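Local atomic coordinates of acetyl-CoA acetyltransferase (Elizabethkingia anophelis NUHP1, PDB entry 6BN2), a protein that probably catalyses the reversible condensation of two acetyl-CoA molecules to acetoacetyl-CoA and free coenzyme A. Residues G38-K43 and V207-P212; E55-Y60 and D114-V119; Y175-E180 and N334-G339; S285-A290 and L304-A309; T368-L373 and I395-I400. All coordinates share one frame; numbering follows the deposited sequence.

Contact 1: residues G38-K43 and V207-P212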
# COMPACT_ATOMS: atom_id res chain seq x y z
N GLY A 38 9.15 8.56 9.16
CA GLY A 38 8.37 9.18 8.10
C GLY A 38 7.94 10.59 8.46
O GLY A 38 7.98 11.49 7.62
N ALA A 39 7.51 10.79 9.71
CA ALA A 39 7.14 12.13 10.17
C ALA A 39 8.29 13.11 10.04
O ALA A 39 8.09 14.26 9.62
CB ALA A 39 6.66 12.07 11.62
N VAL A 40 9.51 12.69 10.41
CA VAL A 40 10.67 13.58 10.31
C VAL A 40 10.91 13.97 8.86
O VAL A 40 11.19 15.14 8.55
CB VAL A 40 11.91 12.91 10.93
CG1 VAL A 40 13.16 13.74 10.63
CG2 VAL A 40 11.73 12.74 12.46
N ALA A 41 10.82 12.99 7.95
CA ALA A 41 11.09 13.28 6.55
C ALA A 41 10.01 14.19 5.97
O ALA A 41 10.32 15.16 5.26
CB ALA A 41 11.20 11.98 5.74
N ILE A 42 8.74 13.91 6.27
CA ILE A 42 7.67 14.74 5.72
C ILE A 42 7.77 16.15 6.26
O ILE A 42 7.66 17.13 5.51
CB ILE A 42 6.29 14.12 6.03
CG1 ILE A 42 6.11 12.79 5.30
CG2 ILE A 42 5.19 15.10 5.61
CD1 ILE A 42 4.86 12.01 5.80
N LYS A 43 7.97 16.30 7.58
CA LYS A 43 8.10 17.64 8.13
C LYS A 43 9.30 18.36 7.52
O LYS A 43 9.22 19.54 7.20
CB LYS A 43 8.23 17.59 9.65
CG LYS A 43 8.37 18.98 10.27
CD LYS A 43 8.10 18.96 11.76
CE LYS A 43 8.04 20.39 12.31
NZ LYS A 43 9.34 21.07 12.13
N VAL A 207 17.87 15.50 6.52
CA VAL A 207 17.27 16.17 7.67
C VAL A 207 17.54 15.31 8.90
O VAL A 207 17.30 14.09 8.86
CB VAL A 207 15.77 16.44 7.48
CG1 VAL A 207 15.59 17.49 6.38
CG2 VAL A 207 14.99 15.17 7.14
N PRO A 208 18.03 15.88 9.99
CA PRO A 208 18.45 15.06 11.13
C PRO A 208 17.27 14.55 11.93
O PRO A 208 16.16 15.09 11.89
CB PRO A 208 19.28 16.04 11.96
CG PRO A 208 18.65 17.40 11.64
CD PRO A 208 18.33 17.31 10.17
N VAL A 209 17.54 13.50 12.71
CA VAL A 209 16.57 12.90 13.61
C VAL A 209 17.03 13.16 15.03
O VAL A 209 18.16 12.80 15.39
CB VAL A 209 16.44 11.38 13.37
CG1 VAL A 209 15.42 10.79 14.35
CG2 VAL A 209 16.06 11.09 11.93
N SER A 210 16.16 13.74 15.84
CA SER A 210 16.45 13.94 17.26
C SER A 210 15.92 12.73 18.02
O SER A 210 14.75 12.35 17.86
CB SER A 210 15.80 15.23 17.76
OG SER A 210 16.04 15.40 19.14
N ILE A 211 16.77 12.12 18.83
CA ILE A 211 16.47 10.86 19.49
C ILE A 211 16.35 11.12 20.99
O ILE A 211 17.36 11.39 21.66
CB ILE A 211 17.53 9.80 19.19
CG1 ILE A 211 17.58 9.54 17.68
CG2 ILE A 211 17.22 8.51 19.94
CD1 ILE A 211 18.85 8.90 17.22
N PRO A 212 15.15 11.04 21.57
CA PRO A 212 15.01 11.31 23.01
C PRO A 212 15.79 10.30 23.83
O PRO A 212 15.89 9.12 23.48
CB PRO A 212 13.50 11.18 23.24
CG PRO A 212 13.03 10.27 22.14
CD PRO A 212 13.88 10.63 20.95

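Contact 2: residues E55-Y60 and D114-V119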
# COMPACT_ATOMS: atom_id res chain seq x y z
N GLU A 55 -1.87 22.88 2.59
CA GLU A 55 -1.87 22.79 1.14
C GLU A 55 -1.76 21.35 0.64
O GLU A 55 -2.10 21.08 -0.52
CB GLU A 55 -0.71 23.60 0.56
CG GLU A 55 -0.83 25.12 0.76
CD GLU A 55 -1.78 25.79 -0.23
OE1 GLU A 55 -2.33 25.09 -1.11
OE2 GLU A 55 -1.96 27.02 -0.13
N ILE A 56 -1.30 20.43 1.49
CA ILE A 56 -1.08 19.04 1.08
C ILE A 56 -2.41 18.31 1.01
O ILE A 56 -3.16 18.27 1.99
CB ILE A 56 -0.12 18.33 2.05
CG1 ILE A 56 1.26 18.99 2.01
CG2 ILE A 56 -0.01 16.84 1.71
CD1 ILE A 56 1.85 19.09 0.59
N GLN A 57 -2.71 17.70 -0.15
CA GLN A 57 -4.03 17.09 -0.34
C GLN A 57 -4.04 15.57 -0.18
O GLN A 57 -5.14 14.98 -0.13
CB GLN A 57 -4.58 17.45 -1.72
CG GLN A 57 -4.92 18.94 -1.81
CD GLN A 57 -5.26 19.35 -3.23
OE1 GLN A 57 -4.40 19.78 -3.99
NE2 GLN A 57 -6.53 19.18 -3.61
N ASP A 58 -2.88 14.94 -0.11
CA ASP A 58 -2.78 13.50 0.06
C ASP A 58 -1.33 13.21 0.44
O ASP A 58 -0.44 14.04 0.24
CB ASP A 58 -3.17 12.74 -1.23
CG ASP A 58 -3.85 11.39 -0.95
OD1 ASP A 58 -3.59 10.78 0.11
OD2 ASP A 58 -4.62 10.94 -1.83
N VAL A 59 -1.13 12.03 1.01
CA VAL A 59 0.19 11.56 1.43
C VAL A 59 0.26 10.09 1.05
O VAL A 59 -0.57 9.30 1.52
CB VAL A 59 0.39 11.69 2.95
CG1 VAL A 59 1.76 11.10 3.36
CG2 VAL A 59 0.28 13.16 3.43
N TYR A 60 1.25 9.72 0.23
CA TYR A 60 1.51 8.32 -0.11
C TYR A 60 2.87 7.95 0.44
O TYR A 60 3.87 8.58 0.07
CB TYR A 60 1.52 8.08 -1.62
CG TYR A 60 0.23 8.31 -2.37
CD1 TYR A 60 0.24 8.37 -3.76
CD2 TYR A 60 -0.99 8.47 -1.70
CE1 TYR A 60 -0.92 8.57 -4.48
CE2 TYR A 60 -2.16 8.69 -2.42
CZ TYR A 60 -2.12 8.73 -3.81
OH TYR A 60 -3.28 8.92 -4.55
N ASP A 114 -6.64 15.49 -9.92
CA ASP A 114 -7.33 15.34 -8.64
C ASP A 114 -6.68 16.10 -7.51
O ASP A 114 -7.38 16.48 -6.56
CB ASP A 114 -7.41 13.86 -8.26
CG ASP A 114 -8.30 13.09 -9.18
OD1 ASP A 114 -9.45 13.55 -9.38
OD2 ASP A 114 -7.85 12.06 -9.71
N VAL A 115 -5.37 16.34 -7.56
CA VAL A 115 -4.69 17.10 -6.52
C VAL A 115 -3.71 18.07 -7.17
O VAL A 115 -3.20 17.83 -8.27
CB VAL A 115 -3.93 16.20 -5.52
CG1 VAL A 115 -4.90 15.23 -4.80
CG2 VAL A 115 -2.82 15.45 -6.24
N GLU A 116 -3.44 19.17 -6.46
CA GLU A 116 -2.45 20.16 -6.86
C GLU A 116 -1.17 20.08 -6.05
O GLU A 116 -0.14 20.58 -6.50
CB GLU A 116 -3.02 21.57 -6.73
CG GLU A 116 -4.30 21.79 -7.53
CD GLU A 116 -4.05 21.84 -9.02
OE1 GLU A 116 -3.25 22.71 -9.49
OE2 GLU A 116 -4.67 21.02 -9.73
N ALA A 117 -1.21 19.46 -4.87
CA ALA A 117 -0.02 19.33 -4.03
C ALA A 117 -0.17 18.04 -3.24
O ALA A 117 -1.23 17.79 -2.67
CB ALA A 117 0.15 20.52 -3.07
N ILE A 118 0.90 17.24 -3.21
CA ILE A 118 0.83 15.90 -2.64
C ILE A 118 2.22 15.53 -2.12
O ILE A 118 3.24 15.92 -2.70
CB ILE A 118 0.29 14.90 -3.69
CG1 ILE A 118 0.18 13.48 -3.10
CG2 ILE A 118 1.11 14.91 -4.97
CD1 ILE A 118 -0.72 12.56 -3.97
N VAL A 119 2.25 14.80 -1.00
CA VAL A 119 3.49 14.28 -0.42
C VAL A 119 3.63 12.82 -0.83
O VAL A 119 2.67 12.05 -0.75
CB VAL A 119 3.49 14.40 1.11
CG1 VAL A 119 4.60 13.53 1.73
CG2 VAL A 119 3.62 15.87 1.56
O HOH W 1 -7.47 19.95 -6.24

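Contact 3: residues Y175-E180 and N334-G339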
# COMPACT_ATOMS: atom_id res chain seq x y z
N TYR A 175 25.31 -13.75 -15.55
CA TYR A 175 25.92 -12.59 -16.18
C TYR A 175 27.44 -12.53 -16.01
O TYR A 175 28.06 -11.52 -16.36
CB TYR A 175 25.24 -11.31 -15.68
CG TYR A 175 23.91 -11.14 -16.35
CD1 TYR A 175 23.83 -10.60 -17.63
CD2 TYR A 175 22.74 -11.58 -15.75
CE1 TYR A 175 22.61 -10.48 -18.29
CE2 TYR A 175 21.51 -11.45 -16.40
CZ TYR A 175 21.46 -10.90 -17.66
OH TYR A 175 20.25 -10.78 -18.32
N ASN A 176 28.04 -13.61 -15.50
CA ASN A 176 29.50 -13.74 -15.37
C ASN A 176 30.09 -12.55 -14.61
O ASN A 176 31.02 -11.87 -15.06
CB ASN A 176 30.17 -13.90 -16.73
CG ASN A 176 31.62 -14.36 -16.62
OD1 ASN A 176 32.01 -15.00 -15.64
ND2 ASN A 176 32.43 -14.03 -17.62
N ILE A 177 29.53 -12.31 -13.43
CA ILE A 177 30.00 -11.25 -12.54
C ILE A 177 30.69 -11.92 -11.36
O ILE A 177 30.05 -12.64 -10.59
CB ILE A 177 28.84 -10.35 -12.08
CG1 ILE A 177 28.18 -9.73 -13.32
CG2 ILE A 177 29.36 -9.30 -11.11
CD1 ILE A 177 26.82 -9.12 -13.07
N THR A 178 31.98 -11.68 -11.22
CA THR A 178 32.79 -12.46 -10.29
C THR A 178 32.78 -11.85 -8.89
O THR A 178 32.39 -10.71 -8.68
CB THR A 178 34.24 -12.55 -10.79
OG1 THR A 178 34.84 -11.25 -10.76
CG2 THR A 178 34.28 -13.08 -12.22
N ARG A 179 33.27 -12.65 -7.93
CA ARG A 179 33.49 -12.17 -6.57
C ARG A 179 34.37 -10.92 -6.56
O ARG A 179 34.06 -9.93 -5.88
CB ARG A 179 34.11 -13.29 -5.74
CG ARG A 179 34.83 -12.85 -4.46
CD ARG A 179 33.83 -12.35 -3.44
NE ARG A 179 34.45 -11.94 -2.18
CZ ARG A 179 34.65 -12.76 -1.15
NH1 ARG A 179 34.33 -14.05 -1.24
NH2 ARG A 179 35.18 -12.30 -0.03
N GLU A 180 35.46 -10.95 -7.32
CA GLU A 180 36.38 -9.81 -7.33
C GLU A 180 35.71 -8.57 -7.89
O GLU A 180 35.92 -7.46 -7.38
CB GLU A 180 37.63 -10.15 -8.15
CG GLU A 180 38.54 -11.20 -7.50
CD GLU A 180 38.03 -12.64 -7.61
OE1 GLU A 180 37.05 -12.91 -8.35
OE2 GLU A 180 38.63 -13.51 -6.93
N ASN A 334 22.95 -4.55 -14.04
CA ASN A 334 22.18 -3.57 -14.80
C ASN A 334 23.08 -2.61 -15.57
O ASN A 334 22.75 -2.22 -16.69
CB ASN A 334 21.21 -2.83 -13.89
CG ASN A 334 20.04 -3.72 -13.47
OD1 ASN A 334 19.19 -4.07 -14.29
ND2 ASN A 334 20.02 -4.12 -12.21
N ASN A 335 24.24 -2.23 -15.01
CA ASN A 335 25.18 -1.41 -15.78
C ASN A 335 25.64 -2.15 -17.03
O ASN A 335 25.73 -1.56 -18.11
CB ASN A 335 26.42 -1.04 -14.94
CG ASN A 335 26.14 0.06 -13.93
OD1 ASN A 335 25.03 0.59 -13.85
ND2 ASN A 335 27.17 0.42 -13.15
N LYS A 336 25.93 -3.45 -16.89
CA LYS A 336 26.45 -4.24 -17.99
C LYS A 336 25.40 -4.42 -19.08
O LYS A 336 25.71 -4.31 -20.27
CB LYS A 336 26.88 -5.60 -17.43
CG LYS A 336 28.02 -6.29 -18.09
CD LYS A 336 28.31 -7.59 -17.34
CE LYS A 336 29.42 -8.38 -18.01
NZ LYS A 336 29.77 -9.59 -17.22
N ILE A 337 24.16 -4.69 -18.68
CA ILE A 337 23.09 -4.94 -19.64
C ILE A 337 22.78 -3.68 -20.43
O ILE A 337 22.58 -3.73 -21.65
CB ILE A 337 21.84 -5.45 -18.90
CG1 ILE A 337 22.10 -6.85 -18.35
CG2 ILE A 337 20.60 -5.42 -19.81
CD1 ILE A 337 21.03 -7.28 -17.34
N LEU A 338 22.72 -2.54 -19.75
CA LEU A 338 22.40 -1.26 -20.38
C LEU A 338 23.62 -0.57 -20.98
O LEU A 338 23.45 0.43 -21.68
CB LEU A 338 21.73 -0.33 -19.37
CG LEU A 338 20.37 -0.79 -18.86
CD1 LEU A 338 19.94 0.08 -17.66
CD2 LEU A 338 19.34 -0.72 -19.98
N GLY A 339 24.82 -1.07 -20.71
CA GLY A 339 26.01 -0.46 -21.26
C GLY A 339 26.34 0.87 -20.62
O GLY A 339 26.91 1.74 -21.28

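Contact 4: residues S285-A290 and L304-A309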
# COMPACT_ATOMS: atom_id res chain seq x y z
N SER A 285 8.82 11.23 -16.89
CA SER A 285 8.13 9.98 -17.16
C SER A 285 8.50 8.96 -16.10
O SER A 285 9.41 9.17 -15.29
CB SER A 285 8.49 9.43 -18.55
OG SER A 285 9.87 9.09 -18.56
N TYR A 286 7.80 7.83 -16.13
CA TYR A 286 8.05 6.76 -15.17
C TYR A 286 7.42 5.50 -15.73
O TYR A 286 6.59 5.55 -16.64
CB TYR A 286 7.46 7.08 -13.77
CG TYR A 286 6.09 7.69 -13.91
CD1 TYR A 286 4.98 6.87 -14.11
CD2 TYR A 286 5.92 9.06 -13.92
CE1 TYR A 286 3.74 7.41 -14.33
CE2 TYR A 286 4.66 9.62 -14.12
CZ TYR A 286 3.58 8.78 -14.33
OH TYR A 286 2.33 9.31 -14.57
N ALA A 287 7.83 4.36 -15.17
CA ALA A 287 7.30 3.09 -15.67
C ALA A 287 7.59 1.98 -14.66
O ALA A 287 8.56 2.05 -13.90
CB ALA A 287 7.92 2.70 -17.02
N ASP A 288 6.74 0.97 -14.69
CA ASP A 288 6.99 -0.29 -14.01
C ASP A 288 7.24 -1.37 -15.05
O ASP A 288 6.71 -1.33 -16.16
CB ASP A 288 5.78 -0.72 -13.16
CG ASP A 288 5.41 0.29 -12.10
OD1 ASP A 288 6.25 0.55 -11.22
OD2 ASP A 288 4.29 0.86 -12.16
N ALA A 289 8.01 -2.38 -14.66
CA ALA A 289 8.13 -3.58 -15.48
C ALA A 289 8.29 -4.78 -14.57
O ALA A 289 8.63 -4.64 -13.39
CB ALA A 289 9.32 -3.49 -16.45
N ALA A 290 8.03 -5.97 -15.10
CA ALA A 290 8.24 -7.17 -14.29
C ALA A 290 8.69 -8.32 -15.17
O ALA A 290 8.39 -8.38 -16.36
CB ALA A 290 6.96 -7.54 -13.52
N LEU A 304 13.62 0.78 -17.17
CA LEU A 304 14.15 2.07 -17.61
C LEU A 304 13.88 2.34 -19.09
O LEU A 304 13.44 3.46 -19.42
CB LEU A 304 15.65 2.19 -17.27
CG LEU A 304 16.28 3.48 -17.80
CD1 LEU A 304 15.61 4.69 -17.16
CD2 LEU A 304 17.76 3.49 -17.48
N PRO A 305 14.09 1.40 -20.02
CA PRO A 305 13.75 1.69 -21.42
C PRO A 305 12.30 2.05 -21.63
O PRO A 305 12.01 2.86 -22.53
CB PRO A 305 14.12 0.38 -22.15
CG PRO A 305 15.24 -0.19 -21.29
CD PRO A 305 14.79 0.10 -19.88
N ILE A 306 11.37 1.50 -20.84
CA ILE A 306 9.97 1.89 -20.99
C ILE A 306 9.79 3.35 -20.61
O ILE A 306 9.12 4.12 -21.31
CB ILE A 306 9.06 0.99 -20.14
CG1 ILE A 306 9.21 -0.47 -20.57
CG2 ILE A 306 7.61 1.45 -20.31
CD1 ILE A 306 8.43 -1.44 -19.70
N ALA A 307 10.39 3.76 -19.49
CA ALA A 307 10.31 5.15 -19.07
C ALA A 307 10.97 6.07 -20.09
O ALA A 307 10.45 7.15 -20.39
CB ALA A 307 10.94 5.34 -17.69
N LEU A 308 12.11 5.66 -20.65
CA LEU A 308 12.75 6.49 -21.66
C LEU A 308 11.85 6.66 -22.88
O LEU A 308 11.72 7.77 -23.41
CB LEU A 308 14.09 5.90 -22.08
CG LEU A 308 15.15 5.95 -20.97
CD1 LEU A 308 16.40 5.17 -21.41
CD2 LEU A 308 15.50 7.40 -20.67
N ALA A 309 11.22 5.58 -23.34
CA ALA A 309 10.35 5.70 -24.51
C ALA A 309 9.18 6.62 -24.22
O ALA A 309 8.77 7.41 -25.09
CB ALA A 309 9.87 4.32 -24.95

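Contact 5: residues T368-L373 and I395-I400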
# COMPACT_ATOMS: atom_id res chain seq x y z
N THR A 368 18.36 11.72 -3.80
CA THR A 368 19.79 11.81 -4.08
C THR A 368 20.04 12.22 -5.53
O THR A 368 20.91 13.06 -5.79
CB THR A 368 20.46 10.47 -3.77
OG1 THR A 368 20.30 10.21 -2.37
CG2 THR A 368 21.95 10.49 -4.12
N LEU A 369 19.29 11.64 -6.48
CA LEU A 369 19.46 11.98 -7.89
C LEU A 369 19.24 13.47 -8.14
O LEU A 369 20.00 14.08 -8.90
CB LEU A 369 18.48 11.15 -8.74
CG LEU A 369 18.52 11.45 -10.24
CD1 LEU A 369 19.87 11.05 -10.82
CD2 LEU A 369 17.40 10.69 -10.94
N ILE A 370 18.21 14.06 -7.53
CA ILE A 370 17.98 15.50 -7.70
C ILE A 370 19.24 16.28 -7.38
O ILE A 370 19.64 17.21 -8.10
CB ILE A 370 16.80 15.96 -6.82
CG1 ILE A 370 15.50 15.42 -7.40
CG2 ILE A 370 16.79 17.50 -6.68
CD1 ILE A 370 14.32 15.46 -6.42
N ASN A 371 19.88 15.92 -6.27
CA ASN A 371 21.06 16.66 -5.85
C ASN A 371 22.28 16.32 -6.68
O ASN A 371 23.10 17.20 -6.95
CB ASN A 371 21.27 16.43 -4.36
CG ASN A 371 20.21 17.14 -3.55
OD1 ASN A 371 19.20 16.55 -3.13
ND2 ASN A 371 20.39 18.44 -3.41
N VAL A 372 22.42 15.07 -7.12
CA VAL A 372 23.49 14.73 -8.06
C VAL A 372 23.40 15.59 -9.32
O VAL A 372 24.41 16.13 -9.80
CB VAL A 372 23.44 13.23 -8.42
CG1 VAL A 372 24.26 12.96 -9.69
CG2 VAL A 372 23.94 12.36 -7.26
N LEU A 373 22.18 15.74 -9.87
CA LEU A 373 22.04 16.56 -11.07
C LEU A 373 22.45 18.01 -10.82
O LEU A 373 23.13 18.62 -11.65
CB LEU A 373 20.61 16.49 -11.60
CG LEU A 373 20.14 15.12 -12.07
CD1 LEU A 373 18.65 15.24 -12.45
CD2 LEU A 373 20.97 14.62 -13.26
N ILE A 395 12.10 6.04 -13.08
CA ILE A 395 11.58 7.39 -13.23
C ILE A 395 12.66 8.25 -13.88
O ILE A 395 13.85 8.08 -13.61
CB ILE A 395 11.11 7.95 -11.87
CG1 ILE A 395 10.41 9.30 -12.04
CG2 ILE A 395 12.29 8.03 -10.85
CD1 ILE A 395 9.70 9.75 -10.74
N VAL A 396 12.23 9.15 -14.77
CA VAL A 396 13.11 10.10 -15.45
C VAL A 396 12.74 11.49 -14.96
O VAL A 396 11.56 11.85 -14.96
CB VAL A 396 12.95 9.99 -16.99
CG1 VAL A 396 13.82 11.04 -17.69
CG2 VAL A 396 13.31 8.57 -17.45
N ILE A 397 13.74 12.27 -14.54
CA ILE A 397 13.47 13.62 -14.08
C ILE A 397 14.35 14.60 -14.84
O ILE A 397 15.37 14.23 -15.42
CB ILE A 397 13.67 13.80 -12.56
CG1 ILE A 397 15.14 13.62 -12.18
CG2 ILE A 397 12.74 12.87 -11.77
CD1 ILE A 397 15.42 13.90 -10.69
N GLU A 398 13.91 15.85 -14.86
CA GLU A 398 14.65 16.93 -15.50
C GLU A 398 15.02 17.93 -14.42
O GLU A 398 14.14 18.49 -13.77
CB GLU A 398 13.84 17.60 -16.61
CG GLU A 398 14.62 18.76 -17.27
CD GLU A 398 13.77 19.59 -18.23
OE1 GLU A 398 12.62 19.19 -18.51
OE2 GLU A 398 14.25 20.64 -18.69
N ASN A 399 16.31 18.13 -14.23
CA ASN A 399 16.77 19.17 -13.31
C ASN A 399 16.38 20.55 -13.83
O ASN A 399 16.55 20.86 -15.01
CB ASN A 399 18.29 19.07 -13.14
CG ASN A 399 18.85 20.15 -12.23
OD1 ASN A 399 18.22 20.52 -11.24
ND2 ASN A 399 20.04 20.67 -12.58
N ILE A 400 15.85 21.38 -12.94
CA ILE A 400 15.49 22.76 -13.24
C ILE A 400 16.57 23.64 -12.61
O ILE A 400 16.68 23.69 -11.38
CB ILE A 400 14.09 23.12 -12.72
CG1 ILE A 400 13.03 22.18 -13.32
CG2 ILE A 400 13.77 24.59 -13.00
CD1 ILE A 400 13.07 22.09 -14.83
O HOH W 2 17.46 18.06 -9.93

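Contact 1: residues G38-K43 and V207-P212
A first torsion of 171° at Val-40 carries its CG1 methyl out from helix 34-48 toward the 207-212 segment, where it meets Val-207, Pro-208 and Val-209. On the other side, the first torsion of Val-209 (chi1 180°) leaves CG2 beside its own backbone N, turned to the helix. The two valines cross at about a right angle, and Val-40 CG1 lies 4.1 Å from Val-209 CG2. Between the flanking valines the same methyl rests on the backbone of Pro-208, whose carbonyl makes the contact, with Val-40 CG1 3.5 Å from Pro-208 O. Val-207 supplies its CG2 branch, which lies 4.2 Å from Val-40 CG1 and also reaches the next residue, Ala-41, at its CA. No hydrogen bond links the segments, so the contact is purely van der Waals and small. Its setting is supplied by strand 12-24: Val-40 and Val-209 both touch Thr-20, and Val-207 bonds through its backbone to Arg-19. The Ala-41 methyl packs on Ala-261 and Ala-263 of strand 258-268. The arrangement joins the start of the two-stranded antiparallel hairpin of strands 209-211 and 219-221 to an outer-layer helix of the layered alpha-beta-alpha-beta-alpha thiolase fold, one that packs on the sheet of the N-terminal half, on the face opposite helix 98-111.

Contact 2: residues E55-Y60 and D114-V119
Backbone hydrogen bonds set the frame between Gln-57 to Tyr-60 and Ala-117 to Val-119. Val-119 N donates to Asp-58 O over 3.1 Å and almost straight (173°), while Tyr-60 N donates to Val-119 O; these bonds flank the parallel bridge of Val-59 with Val-119. One step earlier, Gln-57 N reaches Ala-117 O at 2.9 Å. Among side-chain polar bonds, Gln-57 leads: its extended chain brings OE1 2.7 Å from Glu-116 N, the donor tilted 34° from the amide plane, and OE1 also takes a weak bond from Ala-117 N. NE2 of Gln-57 donates to a water that in turn bonds weakly to Asp-114 O. Asp-58 OD1 accepts Val-59 N on its anti side, and its OD2 pairs with Lys-101 of the second subunit.

The apolar contacts fall on two faces. Val-59 and Val-119 lie side by side, CG1 to CG1 at 4.1 Å, and Ile-56 CG2 meets Val-119 CG2 at 3.8 Å; Ile-42 of helix 34-48 covers both valines. Beyond Asp-58, CD1 of Ile-118 makes a CH-pi contact over one face of the Tyr-60 ring, 4.1 Å from its centroid. The chemistry suggests that the Gln-57 amide prolongs the strand pairing where the chains diverge, gripping Glu-116 N firmly and Ala-117 N weakly, whereas Asp-58 N is buried with no partner in the model.

Contact 3: residues Y175-E180 and N334-G339
Tyr-175 and Ile-337 cross at about a right angle where the turn leading into helix 179-198 comes against the C-terminal end of helix 328-338, which closes in a Schellman motif with Gly-339, of positive phi, as its C-prime residue. This is a surface contact between the N-terminal and C-terminal thiolase family regions. The ethyl arm of Ile-337 does the touching: CG1 is 3.7 Å from Tyr-175 CE1, and CD1 is 3.7 Å from Tyr-175 CZ, so the arm reaches CE1, CZ and OH of the tyrosine obliquely. The isoleucine holds CG1 anti to the carbonyl carbon (chi1 -69°), which turns this arm toward the tyrosine. Thr-298 touches both side chains, and Tyr-175 OH is hydrogen-bonded to a glycerol probably left from crystallisation.

Gly-339 also belongs to a calcium site seen in a structure of this protein, though that ion is not bound to this chain here. At the other helix end, Thr-178 is the N-cap of helix 179-198.

One residue before Ile-337, Lys-336 runs out fully extended beyond CG, past the tyrosine, to the backbone of the turn. It thus spans the gap between the two backbones, whose nearest CA atoms, those of Tyr-175 and Lys-336, are 8.6 Å apart. The ammonium passes 4.2 Å from CG1 of Ile-177, whose side chain is buried against Val-329, Leu-332 and Ala-333 of the same helix. Its NZ donates to Tyr-175 O over 2.7 Å, along a nearly linear C=O...N path (170°).

Contact 4: residues S285-A290 and L304-A309
Ser-285 OG donates to Ala-307 O over 2.7 Å, a side-chain bond from strand 281-290 to helix 300-311, where this outer-layer helix packs on the sheet of the C-terminal half of the layered thiolase fold. With chi1 at 65° the hydroxyl sits on the helix side of the strand, and it approaches Ala-307 O from above the carbonyl plane, 45° out of it.

The axes of segments 285-290 and 304-309 are roughly antiparallel (147°) and come within 6.6 Å of each other. The short separation is consistent with the alanines that line the interface: Ala-287 and Ala-289 turn their CB atoms to the helix, and Ala-307 lies against the strand backbone beside Tyr-286, with CB 4.0 Å from Tyr-286 C. Ile-306 provides the larger group. Its CG2 branch presses on Ala-287 CB at 3.5 Å, while the other arm runs along the strand toward Ala-289.

Alternate residues serve the other side of the sheet, where Tyr-286 and Asp-288 meet helix 98-111. Tyr-286 OH bonds to Asp-114 of the second subunit, and Asp-288 is held by Ser-393 and Lys-101 of its own chain. At the far end of the packing, Ile-306 CD1 stands 3.9 Å from both Asp-288 O and Ala-289 CB.

Contact 5: residues T368-L373 and I395-I400
Ile-397 packs against Leu-369, Ile-370 and Leu-373 of helix 358-375. Its CD1 lies 3.6 Å from Ile-370 CG1, the two side chains crossing at about a right angle, and meets Leu-369 CD2 tip to tip at 3.8 Å. The ethyl arm of Ile-397 is sent at the helix by a first torsion of 65°, with CG1 lodged between backbone N and carbonyl carbon; Leu-373 CD1 closes on that CG1 from the next turn, 3.9 Å away. Leu-373 also slides past Asn-399 in the opposite direction, CB to CB at 3.8 Å.

This is helix-on-sheet packing in the C-terminal thiolase domain: helix 358-375 lies over strand 391-399, their local axes 38° apart and 8.8 Å at closest approach. Farther out, a water donates to both Ile-370 O and Asn-399 OD1, linking helix and strand, which share no direct hydrogen bond here. The Asn-399 amide is fixed from both ends, OD1 by Lys-374 and ND2 by Ala-378 O. Strand 391-399 is held in turn between its neighbours, with Ile-397 bonded through its backbone to Gly-381 and Glu-398 to Lys-282.

Contacts 4 and 5 share the adjacent strands 281-290 and 391-399: Ser-285 O and Val-396 N lie 2.9 Å apart, a probable hydrogen bond, and Ala-307 of contact 4 packs on Val-396. Contact 2 lies on the strands of the N-terminal half and meets contact 1 through Ile-42, whose CD1 is 4.0 Å from Val-59 CG1. Contact 3 touches contact 4 where Leu-338 packs on Leu-304. Contacts 2 and 4, with centres about 24 Å apart, both reach the second subunit. Cys-386, a predicted proton acceptor, has its side chain about 10 Å from that of Ala-289 in contact 4 and about 11 Å from that of Ile-337 in contact 3.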